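Putative sulfatase yidJ (Bacteroides fragilis, PDB 2QZU) probably hydrolyses sulfate esters as a metal-dependent arylsulfatase of the alkaline phosphatase superfamily. Local coordinates at residues M334-I339 and I356-L361; L109-R114 and P159-H164; Y421-H426 and T460-L465; G47-K52 and N278-I283. All blocks are in the same frame, centred on the assembly; numbering follows the deposited sequence.

Contact 1: M334-I339 and I356-L361; sequences MRIPMI and IAFADL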
# COMPACT_ATOMS: atom_id res chain seq x y z
N MSE A 334 -0.31 24.87 -1.05
CA MSE A 334 -1.37 25.83 -1.38
C MSE A 334 -1.66 26.02 -2.87
O MSE A 334 -2.82 26.20 -3.25
CB MSE A 334 -1.04 27.20 -0.77
CG MSE A 334 -1.02 27.26 0.75
SE MSE A 334 -0.83 29.10 1.41
CE MSE A 334 -2.62 29.71 1.01
N ARG A 335 -0.63 26.00 -3.72
CA ARG A 335 -0.83 26.22 -5.15
C ARG A 335 -1.60 25.10 -5.85
O ARG A 335 -1.26 23.92 -5.75
CB ARG A 335 0.52 26.45 -5.83
CG ARG A 335 1.07 27.86 -5.62
CD ARG A 335 0.54 28.81 -6.69
NE ARG A 335 0.99 28.37 -8.01
CZ ARG A 335 0.20 27.89 -8.97
NH1 ARG A 335 0.73 27.51 -10.12
NH2 ARG A 335 -1.11 27.82 -8.78
N ILE A 336 -2.65 25.50 -6.57
CA ILE A 336 -3.49 24.57 -7.30
C ILE A 336 -3.69 25.02 -8.74
O ILE A 336 -3.54 26.20 -9.07
CB ILE A 336 -4.90 24.44 -6.66
CG1 ILE A 336 -5.57 25.82 -6.59
CG2 ILE A 336 -4.79 23.82 -5.28
CD1 ILE A 336 -7.04 25.78 -6.19
N PRO A 337 -4.01 24.07 -9.63
CA PRO A 337 -4.24 24.44 -11.03
C PRO A 337 -5.58 25.16 -11.06
O PRO A 337 -6.43 24.95 -10.19
CB PRO A 337 -4.28 23.10 -11.74
CG PRO A 337 -4.86 22.19 -10.71
CD PRO A 337 -4.10 22.61 -9.46
N MSE A 338 -5.77 26.01 -12.06
CA MSE A 338 -7.00 26.76 -12.20
C MSE A 338 -7.07 27.22 -13.64
O MSE A 338 -6.56 28.28 -13.99
CB MSE A 338 -6.99 27.96 -11.25
CG MSE A 338 -8.22 28.84 -11.29
SE MSE A 338 -9.78 28.04 -10.48
CE MSE A 338 -9.26 28.14 -8.60
N ILE A 339 -7.68 26.38 -14.47
CA ILE A 339 -7.85 26.66 -15.89
C ILE A 339 -9.34 26.83 -16.16
O ILE A 339 -10.15 26.00 -15.73
CB ILE A 339 -7.31 25.49 -16.75
CG1 ILE A 339 -5.82 25.27 -16.48
CG2 ILE A 339 -7.54 25.78 -18.23
CD1 ILE A 339 -5.25 24.06 -17.16
N ILE A 356 -6.75 34.03 -7.50
CA ILE A 356 -8.06 33.46 -7.23
C ILE A 356 -7.89 32.22 -6.35
O ILE A 356 -6.90 31.49 -6.47
CB ILE A 356 -8.78 33.10 -8.55
CG1 ILE A 356 -10.15 32.47 -8.26
CG2 ILE A 356 -7.93 32.16 -9.38
CD1 ILE A 356 -11.02 32.35 -9.50
N ALA A 357 -8.85 31.99 -5.46
CA ALA A 357 -8.78 30.83 -4.58
C ALA A 357 -9.89 29.84 -4.91
O ALA A 357 -10.94 30.20 -5.44
CB ALA A 357 -8.90 31.26 -3.12
N PHE A 358 -9.63 28.58 -4.58
CA PHE A 358 -10.58 27.50 -4.79
C PHE A 358 -11.97 27.90 -4.27
O PHE A 358 -12.98 27.69 -4.94
CB PHE A 358 -10.07 26.25 -4.05
CG PHE A 358 -10.87 25.00 -4.30
CD1 PHE A 358 -10.95 24.44 -5.57
CD2 PHE A 358 -11.47 24.33 -3.23
CE1 PHE A 358 -11.62 23.23 -5.77
CE2 PHE A 358 -12.13 23.12 -3.42
CZ PHE A 358 -12.21 22.57 -4.70
N ALA A 359 -12.00 28.51 -3.09
CA ALA A 359 -13.26 28.91 -2.45
C ALA A 359 -13.96 30.13 -3.05
O ALA A 359 -15.11 30.41 -2.70
CB ALA A 359 -13.03 29.14 -0.96
N ASP A 360 -13.29 30.85 -3.93
CA ASP A 360 -13.90 32.02 -4.56
C ASP A 360 -14.80 31.64 -5.73
O ASP A 360 -15.53 32.48 -6.25
CB ASP A 360 -12.83 32.99 -5.06
CG ASP A 360 -11.95 33.52 -3.95
OD1 ASP A 360 -12.46 33.69 -2.82
OD2 ASP A 360 -10.75 33.78 -4.21
N LEU A 361 -14.74 30.38 -6.14
CA LEU A 361 -15.53 29.94 -7.28
C LEU A 361 -17.05 30.03 -7.13
O LEU A 361 -17.76 30.21 -8.12
CB LEU A 361 -15.11 28.52 -7.70
CG LEU A 361 -13.70 28.48 -8.31
CD1 LEU A 361 -13.28 27.04 -8.55
CD2 LEU A 361 -13.68 29.26 -9.62
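The phenyl ring of Phe-358 is met obliquely by Ile-336 near its root: CD1 of Ile-336 lies 3.7 Å from CB and 4.2 Å from CD1 of Phe-358, the two side chains crossing at about a right angle. Beyond this methyl group, the ring packs on Ala-79 and Leu-83 of helix 76-85 and on Thr-311 of strand 306-311. That helix begins at Ser-76, the predicted site of the 3-oxoalanine modification, which is not present here. Met-338, a selenomethionine beside Phe-66 of strand 64-66 in the central mixed sheet, reaches the loop at several points. Its CG sits 3.8 Å from CG2 of Ile-356. Bends at chi2 (73°) and chi3 (72°) then turn the chain, so that SE comes 4.1 Å from CD1 of Leu-361, tip to tip. The terminal CE lies 4.1 Å from the backbone N of Phe-358. The 356-361 loop is braced from within: the N-H of Ala-357 bonds to OD2 of Asp-360 at 2.9 Å, arriving 39° out of the carboxylate plane, and Asp-360 N returns a bond to Ala-357 O. No hydrogen bond spans the two segments; buried aliphatic, aromatic and selenium surfaces hold the loop against the sheet, while the Asp-360 carboxylate also takes bonds from Gln-399 NE2 and Phe-382 N.

Contact 2: L109-R114 and P159-H164; sequences LSQNAR and PPERRH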
# COMPACT_ATOMS: atom_id res chain seq x y z
N LEU A 109 -20.71 18.96 5.88
CA LEU A 109 -21.49 20.01 5.24
C LEU A 109 -22.89 20.01 5.86
O LEU A 109 -23.50 18.96 6.02
CB LEU A 109 -21.59 19.74 3.74
CG LEU A 109 -22.32 20.78 2.88
CD1 LEU A 109 -21.59 22.12 2.97
CD2 LEU A 109 -22.38 20.31 1.44
N SER A 110 -23.39 21.19 6.20
CA SER A 110 -24.71 21.30 6.79
C SER A 110 -25.79 21.06 5.74
O SER A 110 -25.69 21.57 4.62
CB SER A 110 -24.90 22.68 7.41
OG SER A 110 -26.20 22.82 7.96
N GLN A 111 -26.81 20.29 6.09
CA GLN A 111 -27.90 20.04 5.16
C GLN A 111 -28.62 21.36 4.87
O GLN A 111 -29.21 21.53 3.80
CB GLN A 111 -28.88 19.02 5.76
CG GLN A 111 -30.12 18.77 4.92
CD GLN A 111 -31.02 17.69 5.50
OE1 GLN A 111 -32.17 17.53 5.09
NE2 GLN A 111 -30.49 16.94 6.47
N ASN A 112 -28.55 22.29 5.82
CA ASN A 112 -29.19 23.60 5.67
C ASN A 112 -28.33 24.64 4.98
O ASN A 112 -28.79 25.76 4.72
CB ASN A 112 -29.62 24.14 7.04
CG ASN A 112 -30.62 23.24 7.73
OD1 ASN A 112 -31.66 22.90 7.16
ND2 ASN A 112 -30.32 22.87 8.97
N ALA A 113 -27.08 24.30 4.69
CA ALA A 113 -26.20 25.26 4.02
C ALA A 113 -26.70 25.53 2.61
O ALA A 113 -27.06 24.60 1.88
CB ALA A 113 -24.77 24.71 3.98
N ARG A 114 -26.75 26.80 2.24
CA ARG A 114 -27.19 27.20 0.91
C ARG A 114 -25.96 27.17 -0.01
O ARG A 114 -25.18 28.12 -0.04
CB ARG A 114 -27.78 28.61 0.95
CG ARG A 114 -28.25 29.15 -0.38
CD ARG A 114 -29.51 28.48 -0.85
NE ARG A 114 -30.04 29.08 -2.07
CZ ARG A 114 -31.07 28.59 -2.75
NH1 ARG A 114 -31.68 27.50 -2.31
NH2 ARG A 114 -31.49 29.19 -3.85
N PRO A 159 -27.05 10.76 1.52
CA PRO A 159 -28.46 10.55 1.21
C PRO A 159 -28.96 11.69 0.32
O PRO A 159 -28.39 12.78 0.32
CB PRO A 159 -29.12 10.53 2.59
CG PRO A 159 -28.25 11.45 3.39
CD PRO A 159 -26.85 11.05 2.95
N PRO A 160 -30.04 11.46 -0.44
CA PRO A 160 -30.58 12.50 -1.32
C PRO A 160 -30.77 13.89 -0.71
O PRO A 160 -30.46 14.90 -1.35
CB PRO A 160 -31.90 11.88 -1.80
CG PRO A 160 -31.57 10.42 -1.87
CD PRO A 160 -30.82 10.21 -0.56
N GLU A 161 -31.27 13.94 0.52
CA GLU A 161 -31.51 15.23 1.17
C GLU A 161 -30.24 15.99 1.53
O GLU A 161 -30.30 17.15 1.96
CB GLU A 161 -32.40 15.06 2.41
CG GLU A 161 -31.72 14.36 3.59
CD GLU A 161 -31.82 12.85 3.53
OE1 GLU A 161 -32.11 12.30 2.44
OE2 GLU A 161 -31.61 12.21 4.58
N ARG A 162 -29.08 15.35 1.37
CA ARG A 162 -27.81 16.01 1.66
C ARG A 162 -26.98 16.23 0.39
O ARG A 162 -25.79 16.54 0.46
CB ARG A 162 -26.98 15.19 2.67
CG ARG A 162 -27.46 15.31 4.12
CD ARG A 162 -26.61 14.48 5.08
NE ARG A 162 -25.20 14.84 5.04
CZ ARG A 162 -24.68 15.91 5.64
NH1 ARG A 162 -25.46 16.72 6.35
NH2 ARG A 162 -23.38 16.18 5.53
N ARG A 163 -27.62 16.10 -0.77
CA ARG A 163 -26.91 16.28 -2.04
C ARG A 163 -26.97 17.69 -2.62
O ARG A 163 -26.42 17.95 -3.69
CB ARG A 163 -27.43 15.27 -3.07
CG ARG A 163 -27.10 13.84 -2.68
CD ARG A 163 -27.66 12.81 -3.65
NE ARG A 163 -27.48 11.47 -3.10
CZ ARG A 163 -27.97 10.36 -3.62
NH1 ARG A 163 -28.70 10.41 -4.74
NH2 ARG A 163 -27.77 9.20 -3.02
N HIS A 164 -27.63 18.59 -1.90
CA HIS A 164 -27.72 19.98 -2.31
C HIS A 164 -28.07 20.25 -3.78
O HIS A 164 -27.43 21.06 -4.45
CB HIS A 164 -26.42 20.70 -1.92
CG HIS A 164 -26.22 20.77 -0.44
ND1 HIS A 164 -26.72 21.80 0.32
CD2 HIS A 164 -25.66 19.89 0.42
CE1 HIS A 164 -26.49 21.55 1.60
NE2 HIS A 164 -25.84 20.40 1.69
O HOH W 1 -25.20 18.46 3.49
O HOH W 2 -28.02 16.30 7.82
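The carbonyl oxygen of Leu-109 receives the guanidinium of Arg-162: NH2 donates at 2.8 Å, on a lone pair in the carbonyl plane, with that oxygen tilted 24° from the guanidinium plane. NH1 adds a weak bond to the same oxygen at 3.0 Å. A salt bridge from NH2 to Asp-136 gives the arginine a second hold. Water 1 donates to Leu-109 O as well and lies 2.7 Å from NE2 of His-164, in the imidazole plane; it also sits over one face of the Arg-162 guanidinium. Thus one backbone oxygen gathers three donors. Residues 110-113 form a type I beta turn, and Ser-110 OG accepts from Asn-112 N to make an ST turn inside it; these joined turns lie in the loop before helix 116-122. The His-164 ring enters the concave side of this loop. Its CE1 stands 3.1 Å from Ser-110 O and equally far from Ala-113 O, both at the ring edge, while ND1 is hydrogen-bonded to Asp-118 of the following helix. Next to the ring, CD2 of Leu-109 packs 3.5 Å from CD2 of His-164. Further out, water 2 links NE2 of Gln-111 to Arg-162 NH1. The extended Gln-111 side chain, with CG anti to its backbone N (175°), passes across Glu-161 at a slant: CG lies 3.4 Å from Glu-161 O, and OE1 rests 3.5 Å from CG of Glu-161.

Contact 3: Y421-H426 and T460-L465; sequences YTYAVH and TFNRQL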
# COMPACT_ATOMS: atom_id res chain seq x y z
N TYR A 421 4.60 37.95 -0.12
CA TYR A 421 4.81 37.32 1.19
C TYR A 421 3.78 36.29 1.62
O TYR A 421 2.61 36.35 1.23
CB TYR A 421 4.84 38.40 2.28
CG TYR A 421 5.92 39.45 2.15
CD1 TYR A 421 7.23 39.17 2.54
CD2 TYR A 421 5.63 40.71 1.64
CE1 TYR A 421 8.23 40.14 2.43
CE2 TYR A 421 6.63 41.68 1.52
CZ TYR A 421 7.92 41.39 1.92
OH TYR A 421 8.91 42.34 1.81
N THR A 422 4.22 35.35 2.45
CA THR A 422 3.32 34.37 3.04
C THR A 422 3.57 34.57 4.54
O THR A 422 4.68 34.38 5.02
CB THR A 422 3.66 32.92 2.65
OG1 THR A 422 3.40 32.74 1.25
CG2 THR A 422 2.79 31.93 3.43
N TYR A 423 2.53 34.99 5.25
CA TYR A 423 2.61 35.26 6.68
C TYR A 423 1.64 34.36 7.43
O TYR A 423 0.52 34.14 6.98
CB TYR A 423 2.25 36.73 6.95
CG TYR A 423 2.20 37.11 8.42
CD1 TYR A 423 3.37 37.30 9.15
CD2 TYR A 423 0.98 37.29 9.07
CE1 TYR A 423 3.33 37.66 10.49
CE2 TYR A 423 0.93 37.65 10.41
CZ TYR A 423 2.11 37.83 11.12
OH TYR A 423 2.07 38.18 12.44
N ALA A 424 2.07 33.83 8.56
CA ALA A 424 1.20 32.98 9.36
C ALA A 424 1.56 33.05 10.83
O ALA A 424 2.72 33.24 11.19
CB ALA A 424 1.29 31.54 8.87
N VAL A 425 0.54 32.93 11.68
CA VAL A 425 0.76 32.92 13.11
C VAL A 425 0.11 31.66 13.66
O VAL A 425 -0.90 31.19 13.12
CB VAL A 425 0.13 34.16 13.82
CG1 VAL A 425 0.74 35.44 13.27
CG2 VAL A 425 -1.39 34.16 13.65
N HIS A 426 0.70 31.10 14.70
CA HIS A 426 0.14 29.91 15.30
C HIS A 426 -0.28 30.24 16.72
O HIS A 426 0.35 31.06 17.39
CB HIS A 426 1.16 28.77 15.32
CG HIS A 426 0.63 27.50 15.92
ND1 HIS A 426 0.68 27.23 17.27
CD2 HIS A 426 -0.02 26.46 15.36
CE1 HIS A 426 0.08 26.08 17.52
NE2 HIS A 426 -0.35 25.59 16.37
N THR A 460 2.62 44.98 10.53
CA THR A 460 1.66 45.38 9.50
C THR A 460 0.75 44.22 9.14
O THR A 460 -0.47 44.37 9.07
CB THR A 460 2.38 45.86 8.23
OG1 THR A 460 3.28 46.93 8.56
CG2 THR A 460 1.37 46.36 7.20
N PHE A 461 1.34 43.05 8.92
CA PHE A 461 0.55 41.87 8.57
C PHE A 461 -0.33 41.47 9.75
O PHE A 461 -1.43 40.96 9.57
CB PHE A 461 1.46 40.70 8.17
CG PHE A 461 2.04 40.84 6.79
CD1 PHE A 461 1.23 41.11 5.69
CD2 PHE A 461 3.41 40.66 6.57
CE1 PHE A 461 1.76 41.19 4.40
CE2 PHE A 461 3.95 40.74 5.29
CZ PHE A 461 3.12 41.01 4.20
N ASN A 462 0.15 41.71 10.97
CA ASN A 462 -0.61 41.37 12.17
C ASN A 462 -1.95 42.11 12.22
O ASN A 462 -2.99 41.49 12.46
CB ASN A 462 0.21 41.70 13.42
CG ASN A 462 0.51 40.48 14.27
OD1 ASN A 462 1.14 40.58 15.32
ND2 ASN A 462 0.05 39.31 13.82
N ARG A 463 -1.94 43.42 12.00
CA ARG A 463 -3.20 44.16 12.02
C ARG A 463 -4.06 43.76 10.83
O ARG A 463 -5.28 43.67 10.94
CB ARG A 463 -2.96 45.68 12.01
CG ARG A 463 -2.26 46.22 10.79
CD ARG A 463 -2.40 47.74 10.74
NE ARG A 463 -1.58 48.36 9.70
CZ ARG A 463 -0.26 48.46 9.76
NH1 ARG A 463 0.40 47.97 10.80
NH2 ARG A 463 0.41 49.04 8.77
N GLN A 464 -3.41 43.50 9.70
CA GLN A 464 -4.13 43.10 8.49
C GLN A 464 -4.84 41.76 8.72
O GLN A 464 -5.98 41.58 8.30
CB GLN A 464 -3.16 43.01 7.31
CG GLN A 464 -3.83 42.74 5.97
CD GLN A 464 -2.85 42.70 4.80
OE1 GLN A 464 -3.22 42.36 3.68
NE2 GLN A 464 -1.59 43.05 5.07
N LEU A 465 -4.16 40.84 9.40
CA LEU A 465 -4.74 39.52 9.68
C LEU A 465 -5.90 39.67 10.65
O LEU A 465 -6.97 39.08 10.47
CB LEU A 465 -3.68 38.60 10.31
CG LEU A 465 -3.69 37.10 9.99
CD1 LEU A 465 -3.09 36.35 11.16
CD2 LEU A 465 -5.09 36.59 9.70
O HOH W 3 3.49 38.91 14.96
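Tyr-423 OH and Asn-462 ND2 approach to 2.7 Å without forming a hydrogen bond, since the N-H direction is poor for one; the amide plane stands perpendicular to the phenol ring. Asn-462 reaches this place with an unusual chi1 of -118°, away from the staggered positions. Water 3 joins the pair instead, lying 3.0 Å from Tyr-423 OH and donating to OD1 of Asn-462 at 2.9 Å. Next to this polar corner, Phe-461 packs against two tyrosines of strand 421-428 and uses a different part for each. Its CB sits over one face of the Tyr-423 ring, 3.7 Å from the centroid, as a CH-pi contact. Its ring turns an edge toward the face of Tyr-421 in an offset edge-to-face pair, with centroids 5.6 Å apart and planes at 66°. Farther along the strand, Val-425 and Leu-465 meet tip to tip, CG2 to CD1 at 3.7 Å. All this packs helix 455-471 on one face of the antiparallel four-stranded C-terminal sheet; the axes of residues 421-426 and 460-465 approach to 9.5 Å at 70°. Leu-437 of the neighbouring strand 431-439 touches Phe-461 as well, and Leu-416 of strand 412-417 touches Leu-465. Adhesion therefore comes mainly from aromatic and aliphatic surface, with a water-mediated link giving the phenol oxygen and amide oxygen a polar partner at the margin.

Contact 4: G47-K52 and N278-I283; sequences GKEPVK and NYYACI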
# COMPACT_ATOMS: atom_id res chain seq x y z
N GLY A 47 5.64 25.18 -18.01
CA GLY A 47 7.07 25.03 -18.25
C GLY A 47 8.04 24.90 -17.09
O GLY A 47 9.23 25.16 -17.26
N LYS A 48 7.55 24.50 -15.92
CA LYS A 48 8.41 24.34 -14.76
C LYS A 48 8.77 22.88 -14.50
O LYS A 48 9.83 22.59 -13.94
CB LYS A 48 7.74 24.92 -13.51
CG LYS A 48 7.54 26.43 -13.54
CD LYS A 48 6.92 26.93 -12.25
CE LYS A 48 6.73 28.44 -12.28
NZ LYS A 48 6.14 28.96 -11.01
N GLU A 49 7.90 21.97 -14.91
CA GLU A 49 8.13 20.54 -14.71
C GLU A 49 7.86 19.76 -15.99
O GLU A 49 6.99 20.15 -16.78
CB GLU A 49 7.24 20.02 -13.57
CG GLU A 49 7.40 20.81 -12.28
CD GLU A 49 6.54 20.31 -11.14
OE1 GLU A 49 6.41 21.04 -10.14
OE2 GLU A 49 6.00 19.18 -11.23
N PRO A 50 8.59 18.66 -16.21
CA PRO A 50 8.41 17.85 -17.42
C PRO A 50 7.24 16.88 -17.38
O PRO A 50 7.35 15.72 -17.80
CB PRO A 50 9.75 17.12 -17.53
CG PRO A 50 10.06 16.84 -16.10
CD PRO A 50 9.70 18.14 -15.39
N VAL A 51 6.10 17.34 -16.88
CA VAL A 51 4.92 16.49 -16.83
C VAL A 51 4.12 16.75 -18.11
O VAL A 51 4.02 17.89 -18.57
CB VAL A 51 4.06 16.79 -15.57
CG1 VAL A 51 3.58 18.23 -15.58
CG2 VAL A 51 2.88 15.82 -15.52
N LYS A 52 3.57 15.69 -18.68
CA LYS A 52 2.80 15.79 -19.92
C LYS A 52 1.31 15.92 -19.68
O LYS A 52 0.68 15.00 -19.14
CB LYS A 52 3.09 14.58 -20.81
CG LYS A 52 4.55 14.46 -21.20
CD LYS A 52 4.80 13.24 -22.07
CE LYS A 52 6.26 13.13 -22.47
NZ LYS A 52 6.70 14.32 -23.25
N ASN A 278 5.27 8.23 -10.52
CA ASN A 278 3.89 7.78 -10.50
C ASN A 278 2.93 8.94 -10.33
O ASN A 278 1.79 8.88 -10.79
CB ASN A 278 3.68 6.71 -9.43
CG ASN A 278 4.17 5.34 -9.87
OD1 ASN A 278 4.44 4.46 -9.05
ND2 ASN A 278 4.27 5.15 -11.18
N TYR A 279 3.38 10.00 -9.67
CA TYR A 279 2.54 11.19 -9.49
C TYR A 279 2.29 11.77 -10.88
O TYR A 279 1.15 12.09 -11.24
CB TYR A 279 3.24 12.22 -8.61
CG TYR A 279 2.39 13.44 -8.30
CD1 TYR A 279 1.22 13.33 -7.54
CD2 TYR A 279 2.76 14.71 -8.75
CE1 TYR A 279 0.44 14.46 -7.23
CE2 TYR A 279 1.99 15.84 -8.46
CZ TYR A 279 0.83 15.70 -7.70
OH TYR A 279 0.09 16.82 -7.41
N TYR A 280 3.35 11.90 -11.68
CA TYR A 280 3.20 12.43 -13.03
C TYR A 280 2.35 11.49 -13.89
O TYR A 280 1.57 11.95 -14.72
CB TYR A 280 4.56 12.66 -13.70
CG TYR A 280 5.36 13.84 -13.17
CD1 TYR A 280 4.76 14.86 -12.44
CD2 TYR A 280 6.73 13.94 -13.44
CE1 TYR A 280 5.50 15.97 -12.00
CE2 TYR A 280 7.47 15.04 -13.01
CZ TYR A 280 6.85 16.04 -12.30
OH TYR A 280 7.59 17.12 -11.88
N ALA A 281 2.51 10.18 -13.69
CA ALA A 281 1.74 9.20 -14.45
C ALA A 281 0.25 9.41 -14.20
O ALA A 281 -0.55 9.40 -15.13
CB ALA A 281 2.14 7.76 -14.06
N CYS A 282 -0.10 9.62 -12.93
CA CYS A 282 -1.49 9.85 -12.56
C CYS A 282 -2.02 11.11 -13.24
O CYS A 282 -3.13 11.11 -13.76
CB CYS A 282 -1.63 10.01 -11.04
SG CYS A 282 -1.54 8.46 -10.10
N ILE A 283 -1.22 12.17 -13.21
CA ILE A 283 -1.61 13.42 -13.82
C ILE A 283 -1.84 13.27 -15.32
O ILE A 283 -2.83 13.76 -15.85
CB ILE A 283 -0.56 14.51 -13.55
CG1 ILE A 283 -0.66 14.94 -12.08
CG2 ILE A 283 -0.76 15.69 -14.49
CD1 ILE A 283 0.35 16.01 -11.66
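The loop 47-52 and helix 267-299 come closest at Val-51 and Tyr-280, whose CA atoms are 5.8 Å apart. In this alkaline-phosphatase-like fold the loop follows strand 29-35 of the central sheet and leads to helix 54-61, so the contact fastens that connection to the long helix. Tyr-280 projects from the helix toward the loop. Its OH donates to OE2 of Glu-49 at 2.7 Å, from above the carboxylate plane (45° out of it). The other oxygen, OE1, forms a salt bridge with Arg-39, which probably favours the charged form of the glutamate and fixes its rotation. Val-51 lies over one face of the phenol ring, CB 4.0 Å from the centroid in a CH-pi contact. Pro-50 stays nearer the hydroxyl end, its CD 4.2 Å from Tyr-280 OH, and Leu-254 of helix 251-254 packs against both residues. Asn-278, two residues before Tyr-280, touches Asp-122 of the second subunit. With CG2 of Val-51 anti to its backbone N, that methyl serves two partners: it lies 3.7 Å from CD1 of Tyr-280 and 3.8 Å from CG2 of Ile-283.

Overall arrangement
Contact 1 lies nearest the chain centre, about 7 Å from it, and the others are spread around it, with centres 19 to 23 Å from its own. Contacts 2 and 4 fall on opposite sides of the chain's centre, their centres about 36 Å apart, yet contact 2 is nested in the chain loop that contact 4 closes. Helix 76-85, which starts at the predicted modification site Ser-76, joins two of them: Phe-358 of contact 1 packs on Leu-83, while Leu-109 and Ala-113 of contact 2 reach Thr-85. Contact 3 belongs to the C-terminal sheet, but its nearest atoms come within about 5 Å of contact 1, without touching it.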